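Local coordinates for protein SSD1 (Saccharomyces cerevisiae S288C, PDB 7AM1) that binds mRNA at untranslated regions and represses translation as a non-enzymatic, pseudonuclease member of the RNase II family, at residues Asp605-Gly610 with Ile625-Thr630; Asp484-Thr489 with Ser494-Val499. All coordinates share one frame; numbering follows the deposited sequence.

Contact 1: residues Asp605-Gly610 with Ile625-Thr630; sequences DELIKG and ILLFKT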
loop_
_atom_site.group_PDB
_atom_site.type_symbol
_atom_site.label_atom_id
_atom_site.label_comp_id
_atom_site.label_asym_id
_atom_site.label_seq_id
_atom_site.Cartn_x
_atom_site.Cartn_y
_atom_site.Cartn_z
ATOM N N ASP A 605 -2.027 -17.314 13.318
ATOM C CA ASP A 605 -2.026 -18.711 12.905
ATOM C C ASP A 605 -3.403 -19.151 12.421
ATOM O O ASP A 605 -3.579 -19.521 11.255
ATOM C CB ASP A 605 -1.549 -19.565 14.090
ATOM C CG ASP A 605 -1.479 -21.043 13.773
ATOM O OD1 ASP A 605 -2.349 -21.540 13.034
ATOM O OD2 ASP A 605 -0.561 -21.718 14.283
ATOM N N GLU A 606 -4.395 -19.131 13.313
ATOM C CA GLU A 606 -5.707 -19.665 12.963
ATOM C C GLU A 606 -6.464 -18.739 12.019
ATOM O O GLU A 606 -7.238 -19.212 11.181
ATOM C CB GLU A 606 -6.519 -19.916 14.232
ATOM C CG GLU A 606 -5.901 -20.970 15.144
ATOM C CD GLU A 606 -5.812 -22.334 14.481
ATOM O OE1 GLU A 606 -6.624 -22.611 13.573
ATOM O OE2 GLU A 606 -4.920 -23.123 14.855
ATOM N N LEU A 607 -6.253 -17.428 12.133
ATOM C CA LEU A 607 -6.958 -16.487 11.270
ATOM C C LEU A 607 -6.555 -16.683 9.813
ATOM O O LEU A 607 -7.410 -16.814 8.929
ATOM C CB LEU A 607 -6.676 -15.056 11.732
ATOM C CG LEU A 607 -7.686 -13.988 11.305
ATOM C CD1 LEU A 607 -7.446 -12.687 12.068
ATOM C CD2 LEU A 607 -7.615 -13.763 9.807
ATOM N N ILE A 608 -5.247 -16.724 9.549
ATOM C CA ILE A 608 -4.752 -16.889 8.185
ATOM C C ILE A 608 -5.194 -18.234 7.618
ATOM O O ILE A 608 -5.562 -18.340 6.442
ATOM C CB ILE A 608 -3.217 -16.760 8.168
ATOM C CG1 ILE A 608 -2.782 -15.321 8.467
ATOM C CG2 ILE A 608 -2.642 -17.248 6.836
ATOM C CD1 ILE A 608 -3.381 -14.286 7.583
ATOM N N LYS A 609 -5.149 -19.285 8.441
ATOM C CA LYS A 609 -5.601 -20.596 7.989
ATOM C C LYS A 609 -7.076 -20.568 7.611
ATOM O O LYS A 609 -7.488 -21.216 6.643
ATOM C CB LYS A 609 -5.357 -21.636 9.083
ATOM C CG LYS A 609 -3.900 -22.012 9.283
ATOM C CD LYS A 609 -3.766 -23.107 10.332
ATOM C CE LYS A 609 -2.326 -23.280 10.757
ATOM N NZ LYS A 609 -2.195 -24.048 12.038
ATOM N N GLY A 610 -7.885 -19.817 8.363
ATOM C CA GLY A 610 -9.296 -19.715 8.034
ATOM C C GLY A 610 -9.533 -19.048 6.695
ATOM O O GLY A 610 -10.376 -19.489 5.909
ATOM N N ILE A 625 -9.325 -8.408 1.916
ATOM C CA ILE A 625 -9.452 -6.952 1.878
ATOM C C ILE A 625 -9.896 -6.435 3.240
ATOM O O ILE A 625 -9.312 -5.493 3.787
ATOM C CB ILE A 625 -10.418 -6.515 0.759
ATOM C CG1 ILE A 625 -9.779 -6.732 -0.618
ATOM C CG2 ILE A 625 -10.814 -5.048 0.936
ATOM C CD1 ILE A 625 -10.758 -6.618 -1.793
ATOM N N LEU A 626 -10.917 -7.069 3.826
ATOM C CA LEU A 626 -11.395 -6.651 5.141
ATOM C C LEU A 626 -10.296 -6.761 6.193
ATOM O O LEU A 626 -10.127 -5.859 7.024
ATOM C CB LEU A 626 -12.606 -7.491 5.544
ATOM C CG LEU A 626 -13.843 -7.362 4.649
ATOM C CD1 LEU A 626 -14.953 -8.276 5.138
ATOM C CD2 LEU A 626 -14.325 -5.929 4.580
ATOM N N LEU A 627 -9.545 -7.864 6.180
ATOM C CA LEU A 627 -8.457 -8.035 7.137
ATOM C C LEU A 627 -7.381 -6.977 6.932
ATOM O O LEU A 627 -6.906 -6.366 7.894
ATOM C CB LEU A 627 -7.872 -9.440 7.000
ATOM C CG LEU A 627 -6.671 -9.765 7.886
ATOM C CD1 LEU A 627 -7.030 -9.589 9.349
ATOM C CD2 LEU A 627 -6.187 -11.174 7.617
ATOM N N PHE A 628 -7.017 -6.724 5.675
ATOM C CA PHE A 628 -5.965 -5.766 5.354
ATOM C C PHE A 628 -6.260 -4.390 5.937
ATOM O O PHE A 628 -5.334 -3.678 6.351
ATOM C CB PHE A 628 -5.813 -5.719 3.831
ATOM C CG PHE A 628 -4.887 -4.658 3.331
ATOM C CD1 PHE A 628 -3.517 -4.818 3.414
ATOM C CD2 PHE A 628 -5.388 -3.513 2.736
ATOM C CE1 PHE A 628 -2.663 -3.842 2.935
ATOM C CE2 PHE A 628 -4.539 -2.534 2.259
ATOM C CZ PHE A 628 -3.174 -2.702 2.357
ATOM N N LYS A 629 -7.540 -4.016 6.014
ATOM C CA LYS A 629 -7.911 -2.693 6.487
ATOM C C LYS A 629 -7.690 -2.509 7.977
ATOM O O LYS A 629 -7.618 -1.367 8.440
ATOM C CB LYS A 629 -9.392 -2.423 6.234
ATOM C CG LYS A 629 -9.811 -2.362 4.811
ATOM C CD LYS A 629 -11.293 -2.054 4.773
ATOM C CE LYS A 629 -11.824 -2.065 3.372
ATOM N NZ LYS A 629 -13.077 -1.293 3.318
ATOM N N THR A 630 -7.573 -3.591 8.736
ATOM C CA THR A 630 -7.455 -3.474 10.180
ATOM C C THR A 630 -6.024 -3.252 10.643
ATOM O O THR A 630 -5.800 -3.091 11.848
ATOM C CB THR A 630 -8.020 -4.725 10.859
ATOM O OG1 THR A 630 -7.175 -5.849 10.578
ATOM C CG2 THR A 630 -9.432 -5.009 10.365
#
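Leu627 reaches across to Leu607 and Ile608, and these three buried aliphatic side chains carry the contact between segments 605-610 and 625-630, which lie on helices 604-612 and 617-629. Earlier on the second segment, Ile625 and Leu626 turn to other surfaces: both pack on Leu739 of strand 732-741, and Leu626 also meets Phe595. Leu627 is the residue that faces the partner helix. With its CG anti to the backbone N (chi1 177°), it sends both methyls at the other segment. CD2 lies 3.7 Å from Leu607 CD2, while CD1 is 4.1 Å from Leu607 CD1; the two side chains run past one another in opposing senses, with methyls of one beside methyls of the other. Ile608 approaches at about a right angle and touches with the end of its longer branch, CD1, 4.2 Å from Leu627 CD2. Phe588 of helix 582-595 packs against both leucines and helps to close the same apolar core. Further along, Thr630 turns back on the helix: its OG1 donates to Leu627 O at 2.7 Å, in the carbonyl plane and on a lone pair, and its backbone N reaches the same oxygen at 3.0 Å. Threonine suits this place because its short hydroxyl can join the amide, so that carbonyl is gripped by two donors. Between the segments themselves there is only van der Waals contact, over a small area; these branched, uncharged side chains have no polar atoms to pair, so the contact implies cohesion by exclusion of water rather than by directed bonds.

Contact 2: residues Asp484-Thr489 with Ser494-Val499; sequences DEKLST and SYLSTV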
loop_
_atom_site.group_PDB
_atom_site.type_symbol
_atom_site.label_atom_id
_atom_site.label_comp_id
_atom_site.label_asym_id
_atom_site.label_seq_id
_atom_site.Cartn_x
_atom_site.Cartn_y
_atom_site.Cartn_z
ATOM N N ASP A 484 8.494 -18.872 -13.405
ATOM C CA ASP A 484 7.104 -19.309 -13.491
ATOM C C ASP A 484 6.898 -20.276 -14.648
ATOM O O ASP A 484 6.281 -21.336 -14.484
ATOM C CB ASP A 484 6.193 -18.096 -13.641
ATOM C CG ASP A 484 5.655 -17.624 -12.324
ATOM O OD1 ASP A 484 4.998 -18.429 -11.630
ATOM O OD2 ASP A 484 5.918 -16.458 -11.967
ATOM N N GLU A 485 7.386 -19.916 -15.837
ATOM C CA GLU A 485 7.252 -20.802 -16.988
ATOM C C GLU A 485 7.795 -22.189 -16.667
ATOM O O GLU A 485 7.150 -23.206 -16.950
ATOM C CB GLU A 485 7.975 -20.204 -18.196
ATOM N N LYS A 486 8.980 -22.248 -16.059
ATOM C CA LYS A 486 9.623 -23.531 -15.801
ATOM C C LYS A 486 8.937 -24.316 -14.690
ATOM O O LYS A 486 8.985 -25.550 -14.696
ATOM C CB LYS A 486 11.100 -23.307 -15.475
ATOM C CG LYS A 486 11.882 -22.696 -16.627
ATOM C CD LYS A 486 13.329 -22.438 -16.254
ATOM C CE LYS A 486 14.216 -22.385 -17.488
ATOM N NZ LYS A 486 14.283 -23.734 -18.132
ATOM N N LEU A 487 8.296 -23.642 -13.735
ATOM C CA LEU A 487 7.616 -24.359 -12.662
ATOM C C LEU A 487 6.267 -24.930 -13.081
ATOM O O LEU A 487 5.785 -25.870 -12.442
ATOM C CB LEU A 487 7.412 -23.441 -11.455
ATOM C CG LEU A 487 8.630 -23.148 -10.580
ATOM C CD1 LEU A 487 8.225 -22.316 -9.372
ATOM C CD2 LEU A 487 9.308 -24.435 -10.136
ATOM N N SER A 488 5.642 -24.389 -14.126
ATOM C CA SER A 488 4.355 -24.904 -14.581
ATOM C C SER A 488 4.516 -25.948 -15.680
ATOM O O SER A 488 3.942 -27.038 -15.595
ATOM C CB SER A 488 3.479 -23.754 -15.081
ATOM O OG SER A 488 4.078 -23.126 -16.199
ATOM N N THR A 489 5.299 -25.628 -16.707
ATOM C CA THR A 489 5.518 -26.507 -17.852
ATOM C C THR A 489 6.965 -26.991 -17.780
ATOM O O THR A 489 7.853 -26.480 -18.464
ATOM C CB THR A 489 5.229 -25.776 -19.167
ATOM N N SER A 494 12.497 -31.689 -11.402
ATOM C CA SER A 494 13.659 -30.925 -11.816
ATOM C C SER A 494 14.266 -30.158 -10.640
ATOM O O SER A 494 13.714 -30.090 -9.539
ATOM C CB SER A 494 13.298 -29.925 -12.912
ATOM O OG SER A 494 12.753 -28.745 -12.339
ATOM N N TYR A 495 15.436 -29.579 -10.917
ATOM C CA TYR A 495 16.140 -28.707 -9.981
ATOM C C TYR A 495 15.205 -27.665 -9.383
ATOM O O TYR A 495 15.123 -27.507 -8.158
ATOM C CB TYR A 495 17.287 -28.047 -10.756
ATOM C CG TYR A 495 18.296 -27.219 -10.001
ATOM C CD1 TYR A 495 18.524 -27.396 -8.647
ATOM C CD2 TYR A 495 19.039 -26.251 -10.670
ATOM C CE1 TYR A 495 19.465 -26.626 -7.978
ATOM C CE2 TYR A 495 19.974 -25.481 -10.012
ATOM C CZ TYR A 495 20.184 -25.672 -8.665
ATOM O OH TYR A 495 21.115 -24.909 -7.997
ATOM N N LEU A 496 14.475 -26.953 -10.241
ATOM C CA LEU A 496 13.606 -25.882 -9.770
ATOM C C LEU A 496 12.406 -26.420 -9.006
ATOM O O LEU A 496 11.894 -25.741 -8.106
ATOM C CB LEU A 496 13.152 -25.039 -10.960
ATOM C CG LEU A 496 14.300 -24.287 -11.633
ATOM C CD1 LEU A 496 13.831 -23.623 -12.915
ATOM C CD2 LEU A 496 14.885 -23.264 -10.677
ATOM N N SER A 497 11.943 -27.627 -9.342
ATOM C CA SER A 497 10.869 -28.248 -8.574
ATOM C C SER A 497 11.288 -28.487 -7.133
ATOM O O SER A 497 10.461 -28.393 -6.217
ATOM C CB SER A 497 10.452 -29.566 -9.223
ATOM O OG SER A 497 10.061 -29.360 -10.567
ATOM N N THR A 498 12.562 -28.807 -6.909
ATOM C CA THR A 498 13.037 -28.995 -5.547
ATOM C C THR A 498 13.039 -27.676 -4.790
ATOM O O THR A 498 12.678 -27.634 -3.609
ATOM C CB THR A 498 14.433 -29.608 -5.555
ATOM O OG1 THR A 498 14.412 -30.801 -6.342
ATOM C CG2 THR A 498 14.868 -29.947 -4.138
ATOM N N VAL A 499 13.422 -26.586 -5.461
ATOM C CA VAL A 499 13.373 -25.269 -4.835
ATOM C C VAL A 499 11.952 -24.948 -4.397
ATOM O O VAL A 499 11.727 -24.439 -3.291
ATOM C CB VAL A 499 13.915 -24.195 -5.795
ATOM C CG1 VAL A 499 13.734 -22.816 -5.195
ATOM C CG2 VAL A 499 15.377 -24.443 -6.110
#
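Leu496 carries its CG anti to the carbonyl carbon (chi1 -66°), and Lys486 and Leu487 adopt the same kind of first torsion, which brings all three chains into the angle between helices 480-488 and 495-510. Lys486 lays its methylene stem against Leu496: Lys486 CD is 3.6 Å and Lys486 CB 3.8 Å from Leu496 CD1; a bend at chi4 (-67°) then turns NZ off. Lysine suits this exposed position, where its stem can cover a leucine while the ammonium stays outward. Leu487 works with one methyl, CD2, which rests 3.5 Å from Leu496 O and 4.0 Å from Leu496 CB, on the backbone of the first helical turn as much as on its side chain. That turn begins at Ser494, an N-cap residue whose OG accepts a weak bond from Leu496 N (3.3 Å). The same hydroxyl donates to Ser497 OG, which in turn bonds to Ser491 O in the connecting loop, so small serines tie the loop to the new helix. The short helical segments cross at 96°, nearly perpendicular, their axes 9.6 Å apart at closest. Beyond them, Leu478 of strand 476-479 touches both Lys486 and Leu496, Phe367 of strand 367-370 packs on Leu496, and Val548 of helix 544-568 lies against Leu487.

Overall arrangement
Both contacts belong to the RNB domain, and each joins two helices that follow one another in the chain. Contact 2 comes first and is complete before contact 1 opens; their centres lie 30 Å apart, with about 19 Å between nearest atoms, so they do not touch. Contact 2 sits at the surface beside strands 367-370 and 476-479 of the seven-stranded mixed sheet, whereas contact 1 is buried deeper, 16 Å from the centre of the chain, among helices and close to strand 732-741. One is a near-perpendicular helix pair at the surface, the other a buried helix pair in the RNB domain, which this pseudonuclease shares with RNase II enzymes.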